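Long-range contacts in beta-galactoside alpha-2,6-sialyltransferase (Photobacterium sp., PDB 2Z4T), which probably transfers sialic acid from a CMP-linked donor, in alpha-2,6 linkage, to the galactose of acceptors such as lactose: residues 31-36 with 109-114; 116-121 with 140-145; 186-191 with 217-222; 195-200 with 223-228. All blocks are in the same frame, centred on the assembly; numbering follows the deposited sequence.

Interaction 1. Residues 31-36 with 109-114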
loop_
_atom_site.group_PDB
_atom_site.type_symbol
_atom_site.label_atom_id
_atom_site.label_comp_id
_atom_site.label_asym_id
_atom_site.label_seq_id
_atom_site.Cartn_x
_atom_site.Cartn_y
_atom_site.Cartn_z
ATOM N N ASN A 31 -6.765 4.347 31.088
ATOM C CA ASN A 31 -7.032 5.241 29.983
ATOM C C ASN A 31 -7.407 4.401 28.767
ATOM O O ASN A 31 -6.735 3.410 28.480
ATOM C CB ASN A 31 -5.803 6.102 29.694
ATOM C CG ASN A 31 -6.157 7.392 28.937
ATOM O OD1 ASN A 31 -6.518 7.369 27.738
ATOM N ND2 ASN A 31 -6.056 8.533 29.637
ATOM N N LYS A 32 -8.495 4.757 28.083
ATOM C CA LYS A 32 -8.979 4.011 26.923
ATOM C C LYS A 32 -9.551 4.923 25.852
ATOM O O LYS A 32 -10.020 6.025 26.156
ATOM C CB LYS A 32 -10.078 3.046 27.336
ATOM C CG LYS A 32 -9.648 1.619 27.486
ATOM C CD LYS A 32 -10.850 0.682 27.367
ATOM C CE LYS A 32 -11.220 0.428 25.910
ATOM N NZ LYS A 32 -12.195 -0.677 25.755
ATOM N N THR A 33 -9.536 4.439 24.616
ATOM C CA THR A 33 -10.198 5.049 23.479
ATOM C C THR A 33 -10.903 3.904 22.770
ATOM O O THR A 33 -10.353 2.817 22.771
ATOM C CB THR A 33 -9.075 5.503 22.460
ATOM O OG1 THR A 33 -8.117 6.357 23.098
ATOM C CG2 THR A 33 -9.640 6.228 21.235
ATOM N N ILE A 34 -12.062 3.986 22.130
ATOM C CA ILE A 34 -13.490 4.168 22.439
ATOM C C ILE A 34 -14.193 5.084 21.472
ATOM O O ILE A 34 -13.888 6.268 21.359
ATOM C CB ILE A 34 -14.129 3.852 23.844
ATOM C CG1 ILE A 34 -14.686 5.098 24.545
ATOM C CG2 ILE A 34 -13.275 2.890 24.660
ATOM C CD1 ILE A 34 -15.642 4.782 25.668
ATOM N N ILE A 35 -15.070 4.456 20.699
ATOM C CA ILE A 35 -15.893 5.150 19.724
ATOM C C ILE A 35 -17.321 5.289 20.218
ATOM O O ILE A 35 -17.742 4.560 21.115
ATOM C CB ILE A 35 -15.897 4.436 18.368
ATOM C CG1 ILE A 35 -16.550 3.049 18.488
ATOM C CG2 ILE A 35 -14.493 4.338 17.835
ATOM C CD1 ILE A 35 -16.908 2.398 17.155
ATOM N N ASP A 36 -18.058 6.226 19.616
ATOM C CA ASP A 36 -19.453 6.475 19.945
ATOM C C ASP A 36 -20.215 5.165 20.060
ATOM O O ASP A 36 -20.116 4.311 19.183
ATOM C CB ASP A 36 -20.103 7.372 18.882
ATOM C CG ASP A 36 -19.476 8.768 18.815
ATOM O OD1 ASP A 36 -20.196 9.720 18.429
ATOM O OD2 ASP A 36 -18.268 8.917 19.148
ATOM N N THR A 109 -10.156 7.273 32.412
ATOM C CA THR A 109 -10.378 8.239 31.350
ATOM C C THR A 109 -10.790 7.522 30.078
ATOM O O THR A 109 -10.088 6.642 29.598
ATOM C CB THR A 109 -9.124 9.081 31.080
ATOM O OG1 THR A 109 -8.853 9.874 32.228
ATOM C CG2 THR A 109 -9.357 10.037 29.941
ATOM N N LEU A 110 -11.942 7.900 29.541
ATOM C CA LEU A 110 -12.391 7.377 28.267
ATOM C C LEU A 110 -12.319 8.502 27.237
ATOM O O LEU A 110 -13.023 9.518 27.353
ATOM C CB LEU A 110 -13.803 6.784 28.379
ATOM C CG LEU A 110 -14.009 5.692 29.448
ATOM C CD1 LEU A 110 -15.428 5.141 29.439
ATOM C CD2 LEU A 110 -13.042 4.538 29.281
ATOM N N ASN A 111 -11.427 8.326 26.257
ATOM C CA ASN A 111 -11.361 9.187 25.090
ATOM C C ASN A 111 -12.360 8.640 24.080
ATOM O O ASN A 111 -12.129 7.565 23.473
ATOM C CB ASN A 111 -9.941 9.201 24.489
ATOM C CG ASN A 111 -8.838 9.266 25.566
ATOM O OD1 ASN A 111 -8.709 10.273 26.282
ATOM N ND2 ASN A 111 -8.040 8.184 25.686
ATOM N N VAL A 112 -13.478 9.345 23.933
ATOM C CA VAL A 112 -14.500 8.986 22.950
ATOM C C VAL A 112 -14.233 9.708 21.620
ATOM O O VAL A 112 -14.157 10.942 21.567
ATOM C CB VAL A 112 -15.963 9.265 23.437
ATOM C CG1 VAL A 112 -16.960 8.709 22.419
ATOM C CG2 VAL A 112 -16.231 8.647 24.830
ATOM N N VAL A 113 -14.077 8.926 20.554
ATOM C CA VAL A 113 -13.686 9.481 19.247
ATOM C C VAL A 113 -14.662 8.965 18.201
ATOM O O VAL A 113 -15.278 7.903 18.403
ATOM C CB VAL A 113 -12.235 9.082 18.868
ATOM C CG1 VAL A 113 -11.222 9.534 19.973
ATOM C CG2 VAL A 113 -12.133 7.561 18.635
ATOM N N ALA A 114 -14.824 9.704 17.106
ATOM C CA ALA A 114 -15.692 9.251 16.014
ATOM C C ALA A 114 -15.322 7.839 15.528
ATOM O O ALA A 114 -14.133 7.511 15.407
ATOM C CB ALA A 114 -15.644 10.229 14.858
#
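Asn111 uses one amide nitrogen to join Asn31 and Thr33. Its ND2 gives one N-H to Asn31 OD1 at 2.7 Å and the other to Thr33 OG1 at 3.2 Å, each acceptor lying a little out of the Asn111 amide plane. Asn31 can answer because its CG stands opposite its own backbone N (chi1 -158°), which swings OD1 across to the neighbouring strand, while its ND2 rests 3.4 Å from Thr109 CB. Short polar side chains suit this end of the face, carrying Asn31, Thr33, Thr109 and Asn111, where a carboxamide can both donate and accept.

The backbones run parallel and are joined by three good bonds: Lys32 N donates to Thr109 O at 2.9 Å, Asn111 N to Lys32 O at 2.7 Å and Val113 N to Ile34 O at 2.8 Å. This pair belongs to the immunoglobulin-like beta-sandwich at the N-terminal end of the chain; on its other side, 109-114 is bonded to strand 88-98.

Apolar contacts fill the face carrying Ile34, Leu110 and Val112. Ile34 CD1 touches Leu110 CD1 at 3.8 Å, and its CG1 meets Val112 CG2 at 3.9 Å; branched aliphatic chains fit this interior, continued by Tyr90 and Phe92 of the adjacent strand and met by Val40 and Leu42 of strand 39-42.

Charge appears at the C-terminal end of 31-36, where Asp36 accepts a hydrogen bond from Leu84 N and forms a salt bridge with Arg193.

Interaction 2. Residues 116-121 with 140-145; sequences SLEVYV and EENPTA
The side chain of Glu118 leaves strand 116-121 on the side facing Ala145 and meets that residue's methyl group with its far end. From CB, which points toward the loop, the chain places CG beside the backbone N (chi1 -73°) and then runs straight, a long arm that delivers the carboxylate beyond the strand. CD and OE1 each come to 4.2 Å from Ala145 CB, a loose contact that a small methyl permits. OE1 accepts its bond from Ser138 of helix 126-141. OE2 takes a hydrogen bond from Tyr120 OH at 2.6 Å, met from well above the carboxylate plane, and a salt bridge from Arg147, which probably offsets the buried charge.

Nearer the start of the strand, Ser116 OG lies 3.1 Å from Ala145 CA, and water joins the two segments twice. One water links Ser116 OG to Thr144 OG1; another accepts from Ser116 N and donates to Thr144 O at 2.7 Å. Residues 142-145 form a type I turn, with Pro143 suited to its second position. The turn leads from helix 126-141 into strand 146-151, alongside the strand it started from: the beta-alpha-beta crossover typical of the Rossmann-like domains of the GT-B fold.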
loop_
_atom_site.group_PDB
_atom_site.type_symbol
_atom_site.label_atom_id
_atom_site.label_comp_id
_atom_site.label_asym_id
_atom_site.label_seq_id
_atom_site.Cartn_x
_atom_site.Cartn_y
_atom_site.Cartn_z
ATOM N N SER A 116 -14.442 5.269 12.836
ATOM C CA SER A 116 -13.696 5.544 11.617
ATOM C C SER A 116 -13.445 4.288 10.780
ATOM O O SER A 116 -13.369 3.152 11.281
ATOM C CB SER A 116 -12.383 6.249 11.934
ATOM O OG SER A 116 -11.488 5.337 12.544
ATOM N N LEU A 117 -13.332 4.519 9.487
ATOM C CA LEU A 117 -13.121 3.461 8.533
ATOM C C LEU A 117 -11.971 3.878 7.611
ATOM O O LEU A 117 -11.788 5.083 7.276
ATOM C CB LEU A 117 -14.413 3.218 7.760
ATOM C CG LEU A 117 -14.534 1.974 6.888
ATOM C CD1 LEU A 117 -14.364 0.717 7.719
ATOM C CD2 LEU A 117 -15.872 1.957 6.161
ATOM N N GLU A 118 -11.161 2.877 7.263
ATOM C CA GLU A 118 -10.089 3.029 6.295
ATOM C C GLU A 118 -10.248 1.917 5.287
ATOM O O GLU A 118 -10.269 0.747 5.672
ATOM C CB GLU A 118 -8.743 2.890 6.970
ATOM C CG GLU A 118 -8.345 4.068 7.822
ATOM C CD GLU A 118 -7.068 3.787 8.596
ATOM O OE1 GLU A 118 -6.574 4.711 9.273
ATOM O OE2 GLU A 118 -6.574 2.634 8.531
ATOM N N VAL A 119 -10.390 2.293 4.010
ATOM C CA VAL A 119 -10.581 1.342 2.917
ATOM C C VAL A 119 -9.376 1.392 1.958
ATOM O O VAL A 119 -8.943 2.473 1.547
ATOM C CB VAL A 119 -11.889 1.636 2.169
ATOM C CG1 VAL A 119 -12.133 0.612 1.076
ATOM C CG2 VAL A 119 -13.091 1.672 3.133
ATOM N N TYR A 120 -8.831 0.226 1.612
ATOM C CA TYR A 120 -7.655 0.141 0.751
ATOM C C TYR A 120 -7.867 -0.870 -0.365
ATOM O O TYR A 120 -8.127 -2.050 -0.092
ATOM C CB TYR A 120 -6.435 -0.316 1.548
ATOM C CG TYR A 120 -6.127 0.436 2.836
ATOM C CD1 TYR A 120 -5.147 1.422 2.858
ATOM C CD2 TYR A 120 -6.781 0.118 4.033
ATOM C CE1 TYR A 120 -4.829 2.110 4.023
ATOM C CE2 TYR A 120 -6.473 0.791 5.217
ATOM C CZ TYR A 120 -5.484 1.790 5.198
ATOM O OH TYR A 120 -5.146 2.468 6.336
ATOM N N VAL A 121 -7.750 -0.422 -1.617
ATOM C CA VAL A 121 -8.044 -1.279 -2.752
ATOM C C VAL A 121 -6.920 -1.235 -3.785
ATOM O O VAL A 121 -6.514 -0.149 -4.267
ATOM C CB VAL A 121 -9.388 -0.899 -3.433
ATOM C CG1 VAL A 121 -9.790 -1.935 -4.493
ATOM C CG2 VAL A 121 -10.522 -0.739 -2.396
ATOM N N GLU A 140 -1.120 1.959 15.095
ATOM C CA GLU A 140 -0.630 2.713 16.239
ATOM C C GLU A 140 -1.332 4.063 16.481
ATOM O O GLU A 140 -1.727 4.355 17.605
ATOM C CB GLU A 140 0.861 2.955 16.134
ATOM C CG GLU A 140 1.314 3.986 17.133
ATOM C CD GLU A 140 2.786 4.230 17.086
ATOM O OE1 GLU A 140 3.520 3.370 16.540
ATOM O OE2 GLU A 140 3.212 5.290 17.605
ATOM N N GLU A 141 -1.443 4.887 15.443
ATOM C CA GLU A 141 -1.999 6.238 15.561
ATOM C C GLU A 141 -3.501 6.237 15.775
ATOM O O GLU A 141 -4.012 7.101 16.476
ATOM C CB GLU A 141 -1.684 7.078 14.323
ATOM C CG GLU A 141 -0.215 7.397 14.160
ATOM C CD GLU A 141 0.060 8.324 12.993
ATOM O OE1 GLU A 141 -0.823 8.453 12.098
ATOM O OE2 GLU A 141 1.174 8.921 12.982
ATOM N N ASN A 142 -4.197 5.273 15.165
ATOM C CA ASN A 142 -5.663 5.201 15.216
ATOM C C ASN A 142 -6.148 3.809 15.559
ATOM O O ASN A 142 -6.720 3.123 14.712
ATOM C CB ASN A 142 -6.265 5.646 13.879
ATOM C CG ASN A 142 -5.726 6.980 13.415
ATOM O OD1 ASN A 142 -4.916 7.049 12.492
ATOM N ND2 ASN A 142 -6.154 8.049 14.068
ATOM N N PRO A 143 -5.925 3.383 16.810
ATOM C CA PRO A 143 -6.308 2.036 17.264
ATOM C C PRO A 143 -7.770 1.643 17.018
ATOM O O PRO A 143 -8.057 0.457 16.852
ATOM C CB PRO A 143 -6.027 2.069 18.774
ATOM C CG PRO A 143 -5.847 3.568 19.119
ATOM C CD PRO A 143 -5.278 4.168 17.880
ATOM N N THR A 144 -8.687 2.602 16.989
ATOM C CA THR A 144 -10.105 2.249 16.896
ATOM C C THR A 144 -10.629 2.271 15.465
ATOM O O THR A 144 -11.803 1.963 15.234
ATOM C CB THR A 144 -11.013 3.167 17.738
ATOM O OG1 THR A 144 -10.959 4.494 17.218
ATOM C CG2 THR A 144 -10.629 3.165 19.220
ATOM N N ALA A 145 -9.780 2.644 14.507
ATOM C CA ALA A 145 -10.169 2.549 13.093
ATOM C C ALA A 145 -10.384 1.099 12.682
ATOM O O ALA A 145 -9.643 0.209 13.123
ATOM C CB ALA A 145 -9.125 3.211 12.185
HETATM O O HOH W 1 -12.556 5.233 15.089
HETATM O O HOH W 2 -14.113 2.743 13.991
#

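Interaction 3. Residues 186-191 with 217-222; sequences KQAQTK and NSFNNV
Ala188 sets its methyl group over the face of the Phe219 ring, a CH-pi contact with CB 3.7 Å from the ring centroid and only 9° off the normal. The ring is brought there by a first torsion that places CG beside the backbone N (chi1 -76°). Alanine suits the helix here, since its single methyl lets a flat ring come close. Gln189, whose CB points away, still brings CG to 3.9 Å from Phe219 CE2, its extended chain slanting past the ring with the amide plane steeply inclined to it.

Asn221 folds its CG between backbone N and carbonyl carbon (chi1 65°), which carries the amide to the end of helix 178-190. The modelled OD1 is 3.0 Å from Ala188 O and 2.9 Å from Lys191 O, but the amide is probably turned over, and with it reversed these may be hydrogen bonds. Val222 CG1 touches Ala188 CB at 3.8 Å, although its rotamer as modelled is nearly eclipsed and deserves caution. A type I turn from Phe219 to Val222, closed by Val222 N to Phe219 O, shapes the chain between these residues.

The contact thus joins the C-terminal end of helix 178-190 to the loop between helix 205-216 and strand 222-230. Leu216 of helix 205-216 touches both Ala188 and Val222, and Leu194 of strand 194-201 packs on Val222.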
loop_
_atom_site.group_PDB
_atom_site.type_symbol
_atom_site.label_atom_id
_atom_site.label_comp_id
_atom_site.label_asym_id
_atom_site.label_seq_id
_atom_site.Cartn_x
_atom_site.Cartn_y
_atom_site.Cartn_z
ATOM N N LYS A 186 -23.354 -0.485 5.192
ATOM C CA LYS A 186 -23.831 -0.896 6.504
ATOM C C LYS A 186 -23.195 -0.048 7.606
ATOM O O LYS A 186 -23.888 0.352 8.537
ATOM C CB LYS A 186 -23.634 -2.401 6.720
ATOM C CG LYS A 186 -24.454 -3.246 5.738
ATOM C CD LYS A 186 -24.275 -4.744 5.936
ATOM C CE LYS A 186 -24.866 -5.510 4.757
ATOM N NZ LYS A 186 -25.295 -6.884 5.121
ATOM N N GLN A 187 -21.905 0.259 7.491
ATOM C CA GLN A 187 -21.271 1.135 8.483
ATOM C C GLN A 187 -21.899 2.539 8.494
ATOM O O GLN A 187 -22.098 3.122 9.562
ATOM C CB GLN A 187 -19.744 1.248 8.302
ATOM C CG GLN A 187 -18.969 -0.061 8.422
ATOM C CD GLN A 187 -19.255 -0.809 9.732
ATOM O OE1 GLN A 187 -19.766 -1.938 9.719
ATOM N NE2 GLN A 187 -18.929 -0.185 10.856
ATOM N N ALA A 188 -22.208 3.061 7.307
ATOM C CA ALA A 188 -22.804 4.386 7.151
ATOM C C ALA A 188 -24.199 4.416 7.758
ATOM O O ALA A 188 -24.623 5.444 8.297
ATOM C CB ALA A 188 -22.869 4.767 5.687
ATOM N N GLN A 189 -24.908 3.291 7.654
ATOM C CA GLN A 189 -26.265 3.176 8.160
ATOM C C GLN A 189 -26.297 3.021 9.667
ATOM O O GLN A 189 -27.278 3.355 10.310
ATOM C CB GLN A 189 -26.950 1.962 7.542
ATOM C CG GLN A 189 -27.668 2.246 6.247
ATOM C CD GLN A 189 -27.913 0.995 5.434
ATOM O OE1 GLN A 189 -28.491 1.058 4.356
ATOM N NE2 GLN A 189 -27.460 -0.151 5.939
ATOM N N THR A 190 -25.198 2.537 10.213
ATOM C CA THR A 190 -25.156 1.972 11.550
ATOM C C THR A 190 -24.391 2.857 12.535
ATOM O O THR A 190 -24.680 2.855 13.721
ATOM C CB THR A 190 -24.568 0.528 11.440
ATOM O OG1 THR A 190 -25.647 -0.383 11.192
ATOM C CG2 THR A 190 -23.772 0.079 12.669
ATOM N N LYS A 191 -23.431 3.623 12.042
ATOM C CA LYS A 191 -22.635 4.487 12.897
ATOM C C LYS A 191 -23.214 5.898 12.931
ATOM O O LYS A 191 -23.636 6.443 11.895
ATOM C CB LYS A 191 -21.183 4.495 12.419
ATOM C CG LYS A 191 -20.505 3.125 12.545
ATOM C CD LYS A 191 -20.594 2.641 13.977
ATOM C CE LYS A 191 -19.510 1.638 14.299
ATOM N NZ LYS A 191 -19.839 0.332 13.696
ATOM N N ASN A 217 -22.126 9.264 -0.820
ATOM C CA ASN A 217 -22.565 10.604 -1.160
ATOM C C ASN A 217 -23.902 11.012 -0.532
ATOM O O ASN A 217 -24.072 12.168 -0.155
ATOM C CB ASN A 217 -22.640 10.785 -2.678
ATOM C CG ASN A 217 -22.744 12.248 -3.075
ATOM O OD1 ASN A 217 -21.814 13.037 -2.843
ATOM N ND2 ASN A 217 -23.892 12.626 -3.649
ATOM N N SER A 218 -24.842 10.079 -0.424
ATOM C CA SER A 218 -26.149 10.396 0.143
ATOM C C SER A 218 -26.195 10.345 1.679
ATOM O O SER A 218 -27.232 10.664 2.284
ATOM C CB SER A 218 -27.242 9.500 -0.472
ATOM O OG SER A 218 -26.903 8.127 -0.326
ATOM N N PHE A 219 -25.082 9.961 2.306
ATOM C CA PHE A 219 -25.006 9.831 3.772
ATOM C C PHE A 219 -24.382 11.037 4.488
ATOM O O PHE A 219 -23.161 11.185 4.512
ATOM C CB PHE A 219 -24.211 8.586 4.140
ATOM C CG PHE A 219 -24.962 7.334 3.962
ATOM C CD1 PHE A 219 -24.789 6.569 2.814
ATOM C CD2 PHE A 219 -25.856 6.912 4.933
ATOM C CE1 PHE A 219 -25.488 5.381 2.630
ATOM C CE2 PHE A 219 -26.569 5.721 4.757
ATOM C CZ PHE A 219 -26.379 4.955 3.594
ATOM N N ASN A 220 -25.211 11.863 5.114
ATOM C CA ASN A 220 -24.730 13.120 5.695
ATOM C C ASN A 220 -23.915 12.961 6.957
ATOM O O ASN A 220 -23.201 13.875 7.367
ATOM C CB ASN A 220 -25.890 14.090 5.922
ATOM C CG ASN A 220 -26.327 14.759 4.638
ATOM O OD1 ASN A 220 -25.534 14.897 3.698
ATOM N ND2 ASN A 220 -27.586 15.171 4.581
ATOM N N ASN A 221 -24.019 11.790 7.562
ATOM C CA ASN A 221 -23.257 11.487 8.751
ATOM C C ASN A 221 -21.844 10.993 8.449
ATOM O O ASN A 221 -21.044 10.819 9.372
ATOM C CB ASN A 221 -23.998 10.446 9.576
ATOM C CG ASN A 221 -24.120 9.110 8.858
ATOM O OD1 ASN A 221 -23.861 8.056 9.455
ATOM N ND2 ASN A 221 -24.495 9.144 7.575
ATOM N N VAL A 222 -21.535 10.747 7.174
ATOM C CA VAL A 222 -20.174 10.311 6.827
ATOM C C VAL A 222 -19.276 11.386 6.216
ATOM O O VAL A 222 -19.683 12.130 5.333
ATOM C CB VAL A 222 -20.082 8.878 6.156
ATOM C CG1 VAL A 222 -21.413 8.217 6.077
ATOM C CG2 VAL A 222 -19.399 8.908 4.813
#

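Interaction 4. Residues 195-200 with 223-228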
loop_
_atom_site.group_PDB
_atom_site.type_symbol
_atom_site.label_atom_id
_atom_site.label_comp_id
_atom_site.label_asym_id
_atom_site.label_seq_id
_atom_site.Cartn_x
_atom_site.Cartn_y
_atom_site.Cartn_z
ATOM N N ASN A 195 -16.001 8.805 10.118
ATOM C CA ASN A 195 -14.874 9.251 9.311
ATOM C C ASN A 195 -14.408 8.120 8.394
ATOM O O ASN A 195 -14.170 6.997 8.855
ATOM C CB ASN A 195 -13.719 9.750 10.187
ATOM C CG ASN A 195 -14.024 11.088 10.850
ATOM O OD1 ASN A 195 -14.838 11.884 10.360
ATOM N ND2 ASN A 195 -13.373 11.339 11.973
ATOM N N VAL A 196 -14.315 8.415 7.099
ATOM C CA VAL A 196 -13.809 7.446 6.112
ATOM C C VAL A 196 -12.537 7.950 5.421
ATOM O O VAL A 196 -12.483 9.084 4.927
ATOM C CB VAL A 196 -14.869 7.093 5.037
ATOM C CG1 VAL A 196 -14.293 6.150 4.000
ATOM C CG2 VAL A 196 -16.097 6.483 5.676
ATOM N N LYS A 197 -11.503 7.115 5.425
ATOM C CA LYS A 197 -10.359 7.294 4.523
ATOM C C LYS A 197 -10.422 6.263 3.391
ATOM O O LYS A 197 -10.803 5.108 3.612
ATOM C CB LYS A 197 -9.066 7.131 5.281
ATOM C CG LYS A 197 -8.662 8.349 6.058
ATOM C CD LYS A 197 -7.628 7.950 7.092
ATOM C CE LYS A 197 -6.471 8.954 7.186
ATOM N NZ LYS A 197 -5.305 8.570 6.325
ATOM N N LEU A 198 -10.068 6.685 2.185
ATOM C CA LEU A 198 -10.067 5.785 1.046
ATOM C C LEU A 198 -8.702 5.801 0.394
ATOM O O LEU A 198 -8.028 6.849 0.345
ATOM C CB LEU A 198 -11.139 6.163 0.015
ATOM C CG LEU A 198 -12.614 6.182 0.438
ATOM C CD1 LEU A 198 -13.467 6.730 -0.687
ATOM C CD2 LEU A 198 -13.133 4.802 0.883
ATOM N N SER A 199 -8.297 4.635 -0.106
ATOM C CA SER A 199 -7.015 4.495 -0.744
ATOM C C SER A 199 -7.110 3.576 -1.955
ATOM O O SER A 199 -7.672 2.479 -1.880
ATOM C CB SER A 199 -5.967 3.956 0.242
ATOM O OG SER A 199 -4.670 3.979 -0.349
ATOM N N SER A 200 -6.531 4.017 -3.066
ATOM C CA SER A 200 -6.556 3.224 -4.273
ATOM C C SER A 200 -5.318 3.369 -5.128
ATOM O O SER A 200 -4.653 4.417 -5.118
ATOM C CB SER A 200 -7.769 3.575 -5.134
ATOM O OG SER A 200 -7.698 2.899 -6.383
ATOM N N THR A 223 -18.067 11.493 6.739
ATOM C CA THR A 223 -17.118 12.429 6.201
ATOM C C THR A 223 -15.934 11.667 5.602
ATOM O O THR A 223 -15.250 10.902 6.280
ATOM C CB THR A 223 -16.671 13.434 7.261
ATOM O OG1 THR A 223 -17.842 14.037 7.818
ATOM C CG2 THR A 223 -15.789 14.533 6.642
ATOM N N VAL A 224 -15.737 11.864 4.303
ATOM C CA VAL A 224 -14.587 11.328 3.621
ATOM C C VAL A 224 -13.434 12.265 3.934
ATOM O O VAL A 224 -13.319 13.322 3.333
ATOM C CB VAL A 224 -14.840 11.211 2.104
ATOM C CG1 VAL A 224 -13.667 10.507 1.408
ATOM C CG2 VAL A 224 -16.159 10.460 1.850
ATOM N N THR A 225 -12.588 11.886 4.885
ATOM C CA THR A 225 -11.558 12.810 5.338
ATOM C C THR A 225 -10.341 12.870 4.422
ATOM O O THR A 225 -9.641 13.881 4.406
ATOM C CB THR A 225 -11.122 12.553 6.798
ATOM O OG1 THR A 225 -10.428 11.300 6.893
ATOM C CG2 THR A 225 -12.336 12.564 7.728
ATOM N N ASN A 226 -10.109 11.806 3.646
ATOM C CA ASN A 226 -8.946 11.729 2.739
ATOM C C ASN A 226 -9.071 10.611 1.707
ATOM O O ASN A 226 -9.602 9.520 1.998
ATOM C CB ASN A 226 -7.621 11.547 3.521
ATOM C CG ASN A 226 -6.388 11.523 2.604
ATOM O OD1 ASN A 226 -5.960 12.569 2.091
ATOM N ND2 ASN A 226 -5.822 10.327 2.383
ATOM N N ILE A 227 -8.573 10.896 0.505
ATOM C CA ILE A 227 -8.348 9.874 -0.507
ATOM C C ILE A 227 -6.870 9.866 -0.862
ATOM O O ILE A 227 -6.304 10.889 -1.261
ATOM C CB ILE A 227 -9.212 10.087 -1.777
ATOM C CG1 ILE A 227 -10.687 10.300 -1.390
ATOM C CG2 ILE A 227 -9.032 8.920 -2.734
ATOM C CD1 ILE A 227 -11.619 10.521 -2.551
ATOM N N ASP A 228 -6.244 8.705 -0.676
ATOM C CA ASP A 228 -4.852 8.478 -1.073
ATOM C C ASP A 228 -4.805 7.773 -2.411
ATOM O O ASP A 228 -5.501 6.774 -2.621
ATOM C CB ASP A 228 -4.143 7.600 -0.048
ATOM C CG ASP A 228 -3.646 8.375 1.150
ATOM O OD1 ASP A 228 -3.362 9.590 1.006
ATOM O OD2 ASP A 228 -3.520 7.746 2.246
HETATM O O HOH W 3 -6.816 7.820 2.734
HETATM O O HOH W 4 -3.552 4.538 2.157
#
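Val196 and Leu198 lie beside strand 223-228 in the parallel sheet of a GT-B Rossmann-like domain, where helix 205-216 connects the two strands as a beta-alpha-beta unit. Backbone bonds run nearly the whole length: Val196 N to Thr223 O at 2.8 Å, straight at 175°, Thr225 N to Val196 O, Leu198 N to Asn226 O, Asp228 N to Leu198 O at 2.8 Å, and Ser200 N to Asp228 O. Val196 pairs with Val224 but Leu198 with Ile227, so 223-228 has one residue more between them, a beta bulge at Thr225-Asn226.

Apolar contacts between the strands are loose: Leu198 CD1 stands 4.3 Å from Val224 CG1. On this face Leu198 meets Leu213 and Ile227 meets Leu209 of helix 205-216, a setting that favours branched hydrocarbons.

Polar groups occupy the face of Asn195, Lys197, Ser199 and Asp228. At the bulge, Thr225 CG2 lies 3.7 Å from Asn195 OD1, the two side chains crossing nearly at right angles. Ser200, bonded through OG to Asn208, lies with its side chain about 6 Å from that of Asp122, which binds magnesium in another structure of this protein. Asn226 ND2 donates to Asp228 OD1 at 2.9 Å, from above the carboxylate plane. Ser199 OG, which also bonds Gln131, donates at 2.8 Å to a water that in turn donates to Asp228 OD2 at 3.2 Å.

In the fold
From the N terminus, interaction 1 closes a loop of 72 residues, most of the beta-sandwich, by pairing strand 26-35 with strand 103-122. The same long strand 103-122 then enters the glycosyltransferase domain, where interaction 2 closes a short loop around helix 126-141; Thr144 there also packs on Ile34 and Val113, tying the two domains together. Interactions 3 and 4 come after both and cross each other, since 186-191, 195-200, 217-222 and 223-228 alternate along the chain. Interaction 4 extends the sheet beyond 116-121, with Leu117 probably bonded to Asn195 and Lys197, while interaction 3 joins the end of helix 178-190 to the loop leading into strand 222-230.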